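Long-range contacts in cellulase (Bacillus sp. BG-CS10, PDB 5E09), which hydrolyses beta-1,4-glucosidic links of cellulose as a halophilic family 5 glycoside hydrolase built of three modules, one of them a family 46 carbohydrate-binding module: residues Thr436-Glu441 and Ala448-Phe453; Asp456-Met461 and Leu512-Trp517; Ala463-Gly468 and Asp508-Thr513; Ser232-Gly237 and Lys480-Thr485. One frame throughout, in Å; residues are numbered along the deposited sequence.

Contact 1 (Thr436-Glu441 and Ala448-Phe453); sequences TLENTE and AIPAHF
Leu437 and Ala451 face each other on the packed side of this strand pair. The CD2 branch of Leu437 meets Ala451 CB at 3.7 Å. Leu437 CB also lies beside Ile449 CG2. With CG anti to its carbonyl carbon (chi1 -54°), Leu437 sends its branches into the interior, where Leu437 and Ile449 both pack on Phe514 and Tyr524. The backbones are joined by a hydrogen-bonded pair, Thr436 and His452. His452 N reaches Thr436 O at 2.6 Å, and Thr436 N returns a bond to His452 O. Glu438 N adds a more bent bond to Pro450 O, 3.1 Å long. The two strands, 436-443 and 447-452, form a beta hairpin within the antiparallel sheet of the C-terminal carbohydrate-binding domain. The other face is looser and more polar. Here Glu438 extends across Pro450 and ends at the imidazole of His452. His452 NE2 donates to Glu438 OE2 at 2.6 Å, a His-carboxylate hydrogen bond. The oxygen is met on its anti side, and the carboxylate and ring planes are turned 50° apart. The nearby carboxylate would be expected to favour a protonated imidazole. The aliphatic part of Glu438 rests on the proline, with Glu438 CB 3.9 Å from Pro450 CB. Beyond Glu438 the strands spread. Thr440 CB still touches Pro450 CD at 3.7 Å, but direct backbone bonds give way to a water. That water lies 3.3 Å from Thr440 OG1, donates to Glu441 O and accepts a weak bond from Ala448 N. Thr440 instead bonds through its backbone to Gly535 of the next strand.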
loop_
_atom_site.group_PDB
_atom_site.type_symbol
_atom_site.label_atom_id
_atom_site.label_comp_id
_atom_site.label_asym_id
_atom_site.label_seq_id
_atom_site.Cartn_x
_atom_site.Cartn_y
_atom_site.Cartn_z
ATOM N N THR A 436 13.673 -22.948 16.331
ATOM C CA THR A 436 14.993 -23.569 16.287
ATOM C C THR A 436 15.615 -23.475 14.893
ATOM O O THR A 436 14.939 -23.693 13.886
ATOM C CB THR A 436 14.909 -25.060 16.719
ATOM O OG1 THR A 436 14.425 -25.137 18.062
ATOM C CG2 THR A 436 16.264 -25.749 16.640
ATOM N N LEU A 437 16.905 -23.151 14.841
ATOM C CA LEU A 437 17.633 -23.113 13.581
ATOM C C LEU A 437 18.726 -24.175 13.552
ATOM O O LEU A 437 19.135 -24.682 14.593
ATOM C CB LEU A 437 18.238 -21.732 13.360
ATOM C CG LEU A 437 17.239 -20.585 13.442
ATOM C CD1 LEU A 437 17.967 -19.255 13.424
ATOM C CD2 LEU A 437 16.235 -20.682 12.305
ATOM N N GLU A 438 19.201 -24.499 12.353
ATOM C CA GLU A 438 20.223 -25.524 12.182
ATOM C C GLU A 438 21.477 -25.013 11.478
ATOM O O GLU A 438 21.445 -24.005 10.771
ATOM C CB GLU A 438 19.649 -26.703 11.397
ATOM C CG GLU A 438 18.497 -27.398 12.095
ATOM C CD GLU A 438 17.964 -28.574 11.304
ATOM O OE1 GLU A 438 18.546 -28.887 10.244
ATOM O OE2 GLU A 438 16.965 -29.183 11.740
ATOM N N ASN A 439 22.585 -25.721 11.677
ATOM C CA ASN A 439 23.805 -25.460 10.920
ATOM C C ASN A 439 23.575 -25.666 9.432
ATOM O O ASN A 439 22.749 -26.493 9.028
ATOM C CB ASN A 439 24.943 -26.367 11.388
ATOM C CG ASN A 439 25.252 -26.198 12.855
ATOM O OD1 ASN A 439 25.015 -25.140 13.428
ATOM N ND2 ASN A 439 25.784 -27.244 13.474
ATOM N N THR A 440 24.301 -24.919 8.613
ATOM C CA THR A 440 24.184 -25.108 7.175
ATOM C C THR A 440 25.431 -24.593 6.480
ATOM O O THR A 440 26.235 -23.885 7.075
ATOM C CB THR A 440 22.931 -24.403 6.601
ATOM O OG1 THR A 440 22.776 -24.734 5.214
ATOM C CG2 THR A 440 23.051 -22.901 6.743
ATOM N N GLU A 441 25.584 -24.979 5.221
ATOM C CA GLU A 441 26.701 -24.561 4.386
ATOM C C GLU A 441 26.116 -24.142 3.055
ATOM O O GLU A 441 25.160 -24.753 2.592
ATOM C CB GLU A 441 27.710 -25.700 4.193
ATOM C CG GLU A 441 28.455 -26.116 5.455
ATOM C CD GLU A 441 29.389 -27.294 5.227
ATOM O OE1 GLU A 441 29.316 -27.911 4.136
ATOM O OE2 GLU A 441 30.201 -27.592 6.134
ATOM N N ALA A 448 20.133 -20.678 2.607
ATOM C CA ALA A 448 18.946 -20.788 3.437
ATOM C C ALA A 448 19.243 -21.560 4.719
ATOM O O ALA A 448 19.800 -22.654 4.683
ATOM C CB ALA A 448 17.817 -21.456 2.665
ATOM N N ILE A 449 18.868 -20.973 5.848
ATOM C CA ILE A 449 18.960 -21.620 7.147
ATOM C C ILE A 449 17.767 -22.526 7.392
ATOM O O ILE A 449 16.636 -22.053 7.425
ATOM C CB ILE A 449 19.019 -20.581 8.272
ATOM C CG1 ILE A 449 20.138 -19.574 7.999
ATOM C CG2 ILE A 449 19.175 -21.267 9.626
ATOM C CD1 ILE A 449 20.003 -18.281 8.773
ATOM N N PRO A 450 18.008 -23.835 7.556
ATOM C CA PRO A 450 16.909 -24.729 7.934
ATOM C C PRO A 450 16.281 -24.263 9.243
ATOM O O PRO A 450 16.993 -23.971 10.204
ATOM C CB PRO A 450 17.593 -26.090 8.089
ATOM C CG PRO A 450 18.813 -25.999 7.226
ATOM C CD PRO A 450 19.269 -24.565 7.331
ATOM N N ALA A 451 14.961 -24.170 9.267
ATOM C CA ALA A 451 14.276 -23.549 10.390
ATOM C C ALA A 451 13.129 -24.396 10.910
ATOM O O ALA A 451 12.320 -24.911 10.140
ATOM C CB ALA A 451 13.764 -22.176 9.991
ATOM N N HIS A 452 13.072 -24.541 12.227
ATOM C CA HIS A 452 11.914 -25.118 12.883
ATOM C C HIS A 452 11.141 -23.975 13.517
ATOM O O HIS A 452 11.460 -23.535 14.624
ATOM C CB HIS A 452 12.325 -26.156 13.927
ATOM C CG HIS A 452 13.085 -27.314 13.360
ATOM N ND1 HIS A 452 12.480 -28.314 12.627
ATOM C CD2 HIS A 452 14.398 -27.637 13.423
ATOM C CE1 HIS A 452 13.389 -29.199 12.260
ATOM N NE2 HIS A 452 14.562 -28.811 12.729
ATOM N N PHE A 453 10.142 -23.476 12.797
ATOM C CA PHE A 453 9.408 -22.292 13.221
ATOM C C PHE A 453 8.531 -22.577 14.438
ATOM O O PHE A 453 8.270 -21.678 15.250
ATOM C CB PHE A 453 8.556 -21.750 12.067
ATOM C CG PHE A 453 9.369 -21.164 10.937
ATOM C CD1 PHE A 453 10.010 -19.944 11.087
ATOM C CD2 PHE A 453 9.491 -21.833 9.731
ATOM C CE1 PHE A 453 10.758 -19.403 10.059
ATOM C CE2 PHE A 453 10.238 -21.298 8.694
ATOM C CZ PHE A 453 10.873 -20.083 8.859
HETATM O O HOH W 1 22.156 -23.487 2.229
#

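Contact 2 (Asp456-Met461 and Leu512-Trp517); sequences DSVATM and LTFHFW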
loop_
_atom_site.group_PDB
_atom_site.type_symbol
_atom_site.label_atom_id
_atom_site.label_comp_id
_atom_site.label_asym_id
_atom_site.label_seq_id
_atom_site.Cartn_x
_atom_site.Cartn_y
_atom_site.Cartn_z
ATOM N N ASP A 456 5.669 -20.324 15.335
ATOM C CA ASP A 456 6.019 -18.921 15.530
ATOM C C ASP A 456 6.255 -18.239 14.177
ATOM O O ASP A 456 6.332 -18.909 13.151
ATOM C CB ASP A 456 7.255 -18.808 16.422
ATOM C CG ASP A 456 7.241 -17.565 17.280
ATOM O OD1 ASP A 456 6.514 -16.607 16.936
ATOM O OD2 ASP A 456 7.970 -17.546 18.295
ATOM N N SER A 457 6.356 -16.913 14.167
ATOM C CA SER A 457 6.574 -16.193 12.915
ATOM C C SER A 457 7.616 -15.086 13.067
ATOM O O SER A 457 7.648 -14.379 14.078
ATOM C CB SER A 457 5.253 -15.613 12.382
ATOM O OG SER A 457 4.633 -14.747 13.315
ATOM N N VAL A 458 8.475 -14.956 12.055
ATOM C CA VAL A 458 9.556 -13.980 12.079
ATOM C C VAL A 458 9.040 -12.564 11.857
ATOM O O VAL A 458 8.400 -12.269 10.846
ATOM C CB VAL A 458 10.624 -14.290 11.012
ATOM C CG1 VAL A 458 11.746 -13.275 11.078
ATOM C CG2 VAL A 458 11.169 -15.695 11.202
ATOM N N ALA A 459 9.321 -11.694 12.819
ATOM C CA ALA A 459 8.975 -10.285 12.710
ATOM C C ALA A 459 10.086 -9.547 11.977
ATOM O O ALA A 459 9.829 -8.807 11.026
ATOM C CB ALA A 459 8.747 -9.673 14.088
ATOM N N THR A 460 11.324 -9.761 12.415
ATOM C CA THR A 460 12.445 -9.067 11.788
ATOM C C THR A 460 13.789 -9.714 12.116
ATOM O O THR A 460 13.836 -10.742 12.777
ATOM C CB THR A 460 12.482 -7.580 12.199
ATOM O OG1 THR A 460 13.547 -6.919 11.506
ATOM C CG2 THR A 460 12.672 -7.432 13.704
HETATM N N MSE A 461 14.874 -9.118 11.630
HETATM C CA MSE A 461 16.210 -9.704 11.768
HETATM C C MSE A 461 17.276 -8.627 11.948
HETATM O O MSE A 461 17.348 -7.676 11.166
HETATM C CB MSE A 461 16.558 -10.571 10.542
HETATM C CG MSE A 461 17.962 -11.179 10.597
HETATM SE SE MSE A 461 18.638 -11.992 8.939
HETATM C CE MSE A 461 19.140 -10.392 7.957
ATOM N N LEU A 512 23.486 -12.755 13.533
ATOM C CA LEU A 512 22.087 -12.505 13.222
ATOM C C LEU A 512 21.224 -12.750 14.453
ATOM O O LEU A 512 21.424 -13.728 15.191
ATOM C CB LEU A 512 21.596 -13.389 12.065
ATOM C CG LEU A 512 22.417 -13.482 10.776
ATOM C CD1 LEU A 512 21.809 -14.510 9.826
ATOM C CD2 LEU A 512 22.538 -12.128 10.098
ATOM N N THR A 513 20.261 -11.860 14.663
ATOM C CA THR A 513 19.283 -12.019 15.725
ATOM C C THR A 513 17.892 -11.999 15.126
ATOM O O THR A 513 17.433 -10.952 14.689
ATOM C CB THR A 513 19.386 -10.896 16.775
ATOM O OG1 THR A 513 20.730 -10.803 17.254
ATOM C CG2 THR A 513 18.433 -11.160 17.946
ATOM N N PHE A 514 17.219 -13.142 15.096
ATOM C CA PHE A 514 15.845 -13.169 14.599
ATOM C C PHE A 514 14.833 -12.845 15.705
ATOM O O PHE A 514 14.814 -13.493 16.760
ATOM C CB PHE A 514 15.532 -14.523 13.966
ATOM C CG PHE A 514 16.318 -14.797 12.715
ATOM C CD1 PHE A 514 15.854 -14.364 11.484
ATOM C CD2 PHE A 514 17.528 -15.475 12.772
ATOM C CE1 PHE A 514 16.574 -14.611 10.328
ATOM C CE2 PHE A 514 18.259 -15.726 11.620
ATOM C CZ PHE A 514 17.778 -15.292 10.394
ATOM N N HIS A 515 14.023 -11.819 15.451
ATOM C CA HIS A 515 12.926 -11.428 16.331
ATOM C C HIS A 515 11.608 -12.020 15.836
ATOM O O HIS A 515 11.173 -11.747 14.698
ATOM C CB HIS A 515 12.796 -9.901 16.414
ATOM C CG HIS A 515 14.008 -9.206 16.959
ATOM N ND1 HIS A 515 13.974 -8.437 18.103
ATOM C CD2 HIS A 515 15.283 -9.143 16.504
ATOM C CE1 HIS A 515 15.175 -7.938 18.334
ATOM N NE2 HIS A 515 15.989 -8.353 17.379
ATOM N N PHE A 516 10.985 -12.813 16.709
ATOM C CA PHE A 516 9.699 -13.459 16.451
ATOM C C PHE A 516 8.561 -12.720 17.150
ATOM O O PHE A 516 8.784 -12.012 18.129
ATOM C CB PHE A 516 9.727 -14.916 16.915
ATOM C CG PHE A 516 10.636 -15.787 16.113
ATOM C CD1 PHE A 516 12.001 -15.793 16.351
ATOM C CD2 PHE A 516 10.128 -16.604 15.116
ATOM C CE1 PHE A 516 12.844 -16.595 15.604
ATOM C CE2 PHE A 516 10.968 -17.412 14.369
ATOM C CZ PHE A 516 12.325 -17.403 14.611
ATOM N N TRP A 517 7.340 -12.905 16.657
ATOM C CA TRP A 517 6.180 -12.201 17.206
ATOM C C TRP A 517 5.717 -12.729 18.565
ATOM O O TRP A 517 4.952 -12.069 19.262
ATOM C CB TRP A 517 5.026 -12.246 16.203
ATOM C CG TRP A 517 5.198 -11.202 15.155
ATOM C CD1 TRP A 517 5.534 -11.394 13.841
ATOM C CD2 TRP A 517 5.095 -9.797 15.339
ATOM N NE1 TRP A 517 5.627 -10.184 13.195
ATOM C CE2 TRP A 517 5.358 -9.170 14.106
ATOM C CE3 TRP A 517 4.791 -8.977 16.442
ATOM C CZ2 TRP A 517 5.329 -7.797 13.918
ATOM C CZ3 TRP A 517 4.763 -7.606 16.268
ATOM C CH2 TRP A 517 5.030 -7.029 15.017
#
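Strands 458-461 and 512-516 run antiparallel, their axes 4.5 Å apart at closest approach and 151° between directions. Val458 pairs with Phe516, but Thr460 pairs with His515, which shifts the register by one. His515 O therefore accepts two donors, Ala459 N at 2.6 Å and Thr460 N at 3.0 Å. Both lie in its carbonyl plane. This is a classic beta bulge, set in the beta sheet of the carbohydrate-binding domain. Trp517 N closes the end of the pair with a bond to Ser457 O. The bulge turns Ala459 toward the partner strand, and its CB sits over one face of the Trp517 indole, 3.5 Å from the centroid of the five-membered ring. Ser457 OG lies at the edge of the same indole, near its plane. On the interior side, Met461, a selenomethionine, runs alongside Phe514. Its CG lies over the ring face, and its SE comes obliquely to Phe514 CE1 at 3.6 Å, a Met-aromatic contact. Starting anti to the backbone N (chi1 178°), its extended chain lays CG and SE along the ring. Val458 CG2 meets Phe516 CE2 obliquely at 3.6 Å. On the sheet face opposite Met461, Thr460 CG2 lies beside His515 CB, while His515 NE2 bonds to Glu462.

Contact 3 (Ala463-Gly468 and Asp508-Thr513); sequences AVYANG and DDIHLT
Val464 and His511 form the hydrogen-bonded pair at the middle of this contact. Val464 N donates to His511 O at 2.9 Å, and the bond is nearly straight. His511 N answers to Val464 O at 2.8 Å. Toward the strand end, Ala466 N makes only a weak bond to Asp509 O. The CA-H groups of Ala463 and Tyr465 point at the carbonyl oxygens of His511 and Asp509, filling the non-hydrogen-bonded positions. Apolar contacts gather on the buried face. Ala463 CB meets Leu512 CD2 at 3.8 Å. Tyr465 CG stands anti to its carbonyl carbon (chi1 -70°), which lays the ring alongside Ile510, Tyr465 CE1 4.0 Å from Ile510 CG1. On the other face, the His511 ring reaches across to Ala466 in the turn, its CE1 obliquely 3.7 Å from Ala466 CA. Polar side-chain contacts lie at the end of the strand pair. The Asp508 carboxylate meets the Tyr465 ring obliquely, OD2 3.9 Å from Tyr465 CD1, with planes 17° apart. Asp508 OD1 takes a bond from Asp509 N. Asp509 O lies in the plane of the phenol, at its edge. Arg506 serves Tyr465 twice, through a backbone N bond to OH and a cation-pi contact. A type I beta turn, Tyr465 to Gly468, is closed by Gly468 N to Tyr465 O at 2.7 Å. These segments are neighbouring antiparallel strands of the carbohydrate-binding domain's beta sheet, one of them leaving it through a tight turn.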
loop_
_atom_site.group_PDB
_atom_site.type_symbol
_atom_site.label_atom_id
_atom_site.label_comp_id
_atom_site.label_asym_id
_atom_site.label_seq_id
_atom_site.Cartn_x
_atom_site.Cartn_y
_atom_site.Cartn_z
ATOM N N ALA A 463 21.424 -7.758 12.099
ATOM C CA ALA A 463 22.704 -8.242 11.609
ATOM C C ALA A 463 23.817 -7.315 12.069
ATOM O O ALA A 463 23.851 -6.151 11.682
ATOM C CB ALA A 463 22.690 -8.341 10.098
ATOM N N VAL A 464 24.720 -7.817 12.905
ATOM C CA VAL A 464 25.877 -7.016 13.315
ATOM C C VAL A 464 27.147 -7.822 13.133
ATOM O O VAL A 464 27.117 -9.036 13.202
ATOM C CB VAL A 464 25.788 -6.552 14.782
ATOM C CG1 VAL A 464 24.602 -5.616 14.984
ATOM C CG2 VAL A 464 25.702 -7.747 15.716
ATOM N N TYR A 465 28.267 -7.158 12.892
ATOM C CA TYR A 465 29.527 -7.883 12.807
ATOM C C TYR A 465 29.965 -8.312 14.195
ATOM O O TYR A 465 29.429 -7.830 15.196
ATOM C CB TYR A 465 30.609 -7.036 12.146
ATOM C CG TYR A 465 30.369 -6.820 10.676
ATOM C CD1 TYR A 465 30.437 -7.879 9.778
ATOM C CD2 TYR A 465 30.066 -5.561 10.185
ATOM C CE1 TYR A 465 30.214 -7.683 8.430
ATOM C CE2 TYR A 465 29.844 -5.357 8.844
ATOM C CZ TYR A 465 29.921 -6.415 7.973
ATOM O OH TYR A 465 29.700 -6.197 6.636
ATOM N N ALA A 466 30.936 -9.219 14.247
ATOM C CA ALA A 466 31.426 -9.753 15.513
ATOM C C ALA A 466 31.921 -8.645 16.441
ATOM O O ALA A 466 31.919 -8.807 17.660
ATOM C CB ALA A 466 32.531 -10.774 15.267
ATOM N N ASN A 467 32.328 -7.517 15.862
ATOM C CA ASN A 467 32.787 -6.384 16.656
ATOM C C ASN A 467 31.647 -5.472 17.128
ATOM O O ASN A 467 31.880 -4.521 17.872
ATOM C CB ASN A 467 33.822 -5.562 15.872
ATOM C CG ASN A 467 33.244 -4.912 14.626
ATOM O OD1 ASN A 467 32.059 -5.050 14.323
ATOM N ND2 ASN A 467 34.087 -4.186 13.899
ATOM N N GLY A 468 30.422 -5.761 16.692
ATOM C CA GLY A 468 29.256 -4.998 17.119
ATOM C C GLY A 468 28.777 -3.956 16.119
ATOM O O GLY A 468 27.766 -3.295 16.333
ATOM N N ASP A 508 33.672 -11.807 7.214
ATOM C CA ASP A 508 33.712 -11.705 8.663
ATOM C C ASP A 508 32.682 -12.629 9.288
ATOM O O ASP A 508 31.928 -13.304 8.587
ATOM C CB ASP A 508 33.440 -10.262 9.097
ATOM C CG ASP A 508 34.010 -9.931 10.461
ATOM O OD1 ASP A 508 34.377 -10.864 11.206
ATOM O OD2 ASP A 508 34.079 -8.725 10.794
ATOM N N ASP A 509 32.661 -12.657 10.613
ATOM C CA ASP A 509 31.569 -13.274 11.341
ATOM C C ASP A 509 30.432 -12.273 11.423
ATOM O O ASP A 509 30.647 -11.091 11.692
ATOM C CB ASP A 509 32.015 -13.709 12.734
ATOM C CG ASP A 509 32.657 -15.074 12.731
ATOM O OD1 ASP A 509 32.972 -15.571 11.630
ATOM O OD2 ASP A 509 32.852 -15.649 13.823
ATOM N N ILE A 510 29.227 -12.750 11.156
ATOM C CA ILE A 510 28.033 -11.926 11.230
ATOM C C ILE A 510 27.058 -12.551 12.218
ATOM O O ILE A 510 26.641 -13.688 12.050
ATOM C CB ILE A 510 27.364 -11.773 9.852
ATOM C CG1 ILE A 510 28.367 -11.226 8.834
ATOM C CG2 ILE A 510 26.149 -10.871 9.947
ATOM C CD1 ILE A 510 28.050 -11.591 7.399
ATOM N N HIS A 511 26.728 -11.812 13.267
ATOM C CA HIS A 511 25.738 -12.250 14.236
ATOM C C HIS A 511 24.353 -11.787 13.804
ATOM O O HIS A 511 24.091 -10.584 13.697
ATOM C CB HIS A 511 26.076 -11.721 15.633
ATOM C CG HIS A 511 27.328 -12.305 16.213
ATOM N ND1 HIS A 511 28.573 -12.102 15.659
ATOM C CD2 HIS A 511 27.524 -13.097 17.295
ATOM C CE1 HIS A 511 29.483 -12.739 16.375
ATOM N NE2 HIS A 511 28.872 -13.349 17.374
ATOM N N LEU A 512 23.486 -12.755 13.533
ATOM C CA LEU A 512 22.087 -12.505 13.222
ATOM C C LEU A 512 21.224 -12.750 14.453
ATOM O O LEU A 512 21.424 -13.728 15.191
ATOM C CB LEU A 512 21.596 -13.389 12.065
ATOM C CG LEU A 512 22.417 -13.482 10.776
ATOM C CD1 LEU A 512 21.809 -14.510 9.826
ATOM C CD2 LEU A 512 22.538 -12.128 10.098
ATOM N N THR A 513 20.261 -11.860 14.663
ATOM C CA THR A 513 19.283 -12.019 15.725
ATOM C C THR A 513 17.892 -11.999 15.126
ATOM O O THR A 513 17.433 -10.952 14.689
ATOM C CB THR A 513 19.386 -10.896 16.775
ATOM O OG1 THR A 513 20.730 -10.803 17.254
ATOM C CG2 THR A 513 18.433 -11.160 17.946
#

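Contact 4 (Ser232-Gly237 and Lys480-Thr485); sequences SVNVAG and KEFGYT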
loop_
_atom_site.group_PDB
_atom_site.type_symbol
_atom_site.label_atom_id
_atom_site.label_comp_id
_atom_site.label_asym_id
_atom_site.label_seq_id
_atom_site.Cartn_x
_atom_site.Cartn_y
_atom_site.Cartn_z
ATOM N N SER A 232 6.525 0.943 6.591
ATOM C CA SER A 232 5.898 0.489 5.362
ATOM C C SER A 232 6.720 -0.580 4.643
ATOM O O SER A 232 6.162 -1.387 3.910
ATOM C CB SER A 232 5.641 1.670 4.423
ATOM O OG SER A 232 6.857 2.228 3.967
ATOM N N VAL A 233 8.038 -0.587 4.843
ATOM C CA VAL A 233 8.882 -1.616 4.236
ATOM C C VAL A 233 9.487 -2.552 5.279
ATOM O O VAL A 233 10.260 -3.443 4.932
ATOM C CB VAL A 233 10.041 -1.005 3.398
ATOM C CG1 VAL A 233 9.498 -0.096 2.298
ATOM C CG2 VAL A 233 11.026 -0.262 4.296
ATOM N N ASN A 234 9.133 -2.341 6.545
ATOM C CA ASN A 234 9.604 -3.174 7.656
ATOM C C ASN A 234 11.127 -3.193 7.741
ATOM O O ASN A 234 11.770 -4.193 7.415
ATOM C CB ASN A 234 9.068 -4.610 7.541
ATOM C CG ASN A 234 9.291 -5.433 8.822
ATOM O OD1 ASN A 234 10.065 -5.053 9.702
ATOM N ND2 ASN A 234 8.625 -6.576 8.910
ATOM N N VAL A 235 11.686 -2.077 8.196
ATOM C CA VAL A 235 13.123 -1.941 8.380
ATOM C C VAL A 235 13.369 -1.088 9.623
ATOM O O VAL A 235 12.452 -0.408 10.095
ATOM C CB VAL A 235 13.790 -1.297 7.140
ATOM C CG1 VAL A 235 13.454 0.191 7.064
ATOM C CG2 VAL A 235 15.300 -1.529 7.147
ATOM N N ALA A 236 14.588 -1.150 10.159
ATOM C CA ALA A 236 15.006 -0.362 11.320
ATOM C C ALA A 236 14.196 -0.669 12.578
ATOM O O ALA A 236 14.227 0.098 13.539
ATOM C CB ALA A 236 14.936 1.120 11.012
ATOM N N GLY A 237 13.478 -1.788 12.572
ATOM C CA GLY A 237 12.786 -2.241 13.765
ATOM C C GLY A 237 11.364 -1.745 13.901
ATOM O O GLY A 237 10.735 -1.942 14.943
ATOM N N LYS A 480 17.451 -5.355 9.598
ATOM C CA LYS A 480 17.454 -5.449 8.142
ATOM C C LYS A 480 16.044 -5.509 7.562
ATOM O O LYS A 480 15.104 -5.970 8.218
ATOM C CB LYS A 480 18.260 -6.666 7.699
ATOM C CG LYS A 480 19.705 -6.662 8.204
ATOM C CD LYS A 480 20.497 -5.473 7.658
ATOM C CE LYS A 480 20.820 -4.470 8.751
ATOM N NZ LYS A 480 21.576 -3.290 8.234
ATOM N N GLU A 481 15.914 -5.031 6.329
ATOM C CA GLU A 481 14.628 -4.908 5.658
ATOM C C GLU A 481 14.046 -6.264 5.277
ATOM O O GLU A 481 14.699 -7.063 4.600
ATOM C CB GLU A 481 14.774 -4.035 4.406
ATOM C CG GLU A 481 13.543 -3.998 3.503
ATOM C CD GLU A 481 13.708 -3.038 2.333
ATOM O OE1 GLU A 481 14.839 -2.550 2.117
ATOM O OE2 GLU A 481 12.710 -2.769 1.628
ATOM N N PHE A 482 12.808 -6.501 5.705
ATOM C CA PHE A 482 12.100 -7.746 5.429
ATOM C C PHE A 482 11.946 -8.004 3.925
ATOM O O PHE A 482 11.555 -7.109 3.166
ATOM C CB PHE A 482 10.725 -7.706 6.093
ATOM C CG PHE A 482 10.121 -9.059 6.350
ATOM C CD1 PHE A 482 9.555 -9.797 5.316
ATOM C CD2 PHE A 482 10.081 -9.574 7.637
ATOM C CE1 PHE A 482 8.976 -11.040 5.561
ATOM C CE2 PHE A 482 9.505 -10.815 7.896
ATOM C CZ PHE A 482 8.949 -11.548 6.856
ATOM N N GLY A 483 12.244 -9.229 3.502
ATOM C CA GLY A 483 12.093 -9.604 2.108
ATOM C C GLY A 483 13.099 -9.155 1.071
ATOM O O GLY A 483 13.074 -9.617 -0.073
ATOM N N TYR A 484 13.995 -8.259 1.473
ATOM C CA TYR A 484 14.961 -7.673 0.555
ATOM C C TYR A 484 16.235 -8.393 0.991
ATOM O O TYR A 484 16.994 -8.886 0.158
ATOM C CB TYR A 484 15.138 -6.155 0.651
ATOM C CG TYR A 484 16.308 -5.607 -0.135
ATOM C CD1 TYR A 484 16.392 -5.779 -1.513
ATOM C CD2 TYR A 484 17.319 -4.894 0.499
ATOM C CE1 TYR A 484 17.464 -5.269 -2.237
ATOM C CE2 TYR A 484 18.393 -4.383 -0.214
ATOM C CZ TYR A 484 18.461 -4.573 -1.581
ATOM O OH TYR A 484 19.530 -4.063 -2.291
ATOM N N THR A 485 16.451 -8.476 2.298
ATOM C CA THR A 485 17.675 -9.052 2.837
ATOM C C THR A 485 17.496 -10.489 3.322
ATOM O O THR A 485 18.457 -11.255 3.377
ATOM C CB THR A 485 18.206 -8.205 4.002
ATOM O OG1 THR A 485 17.204 -8.131 5.025
ATOM C CG2 THR A 485 18.551 -6.796 3.522
HETATM O O HOH W 2 10.054 -4.813 2.333
HETATM O O HOH W 3 12.507 -6.603 9.157
#
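The amide of Asn234 and the ring of Phe482 lie nearly parallel, their planes 18° apart, and meet obliquely rather than stacked. Asn234 ND2 comes to Phe482 CD2 at 3.6 Å and also touches Phe482 CB. The Phe482 ring meets Phe486 edge-to-face. This is an interface between two modules. Segment 232-237 starts on the last residue of a short helix of the family 5 catalytic barrel domain, and segment 480-485 is a loop of the C-terminal carbohydrate-binding domain. Asn234, just past the helix, has positive phi (58°) in a Schellman motif. Its side chain stands anti to the backbone N (chi1 -168°), which sets the amide beside Phe482. The ND2 group bonds to Val283 O and weakly to Ala459 O, so the same amide is held from both modules. The direct backbone link is Phe482 N to Asn234 O, 3.1 Å and nearly straight. Glu481 CA-H points at the same oxygen. Two waters bridge the segments. One lies between Asn234 O and Lys480 O, the other between Val233 O and Phe482 O, 2.9 Å from each. Beside this polar seam both valines touch Glu481. Val235 CG2 meets Glu481 CB at 3.8 Å, and Val233 CB lies 3.7 Å from Glu481 OE2, at the end of an extended glutamate chain. Lys480 turns away, its NZ bonded to the carbonyl oxygens of Ala471, Pro473 and Thr477. Within the second loop, Glu481 O accepts from Thr485 N and, at 2.8 Å, from Thr485 OG1.

Overall arrangement
Contacts 1, 2 and 3 belong to one antiparallel sheet of the C-terminal carbohydrate-binding domain. Contacts 2 and 3 are successive lengths of the same strand pair, share Leu512 and Thr513, and have centres about 16 Å apart. Contact 1 lies across the interior from contact 2, centres about 13 Å apart. Leu437 CD1 meets Phe514 CD2 at 3.9 Å, and Phe453 CE1 meets Val458 CG2 at 3.9 Å. Contact 4 ties this domain to the catalytic barrel domain. Its centre is about 11 Å from that of contact 2, and Lys480 N lies 2.8 Å from Met461 O, a probable hydrogen bond. Ala463 CB of contact 3 also packs on Lys480 CG, at 3.9 Å.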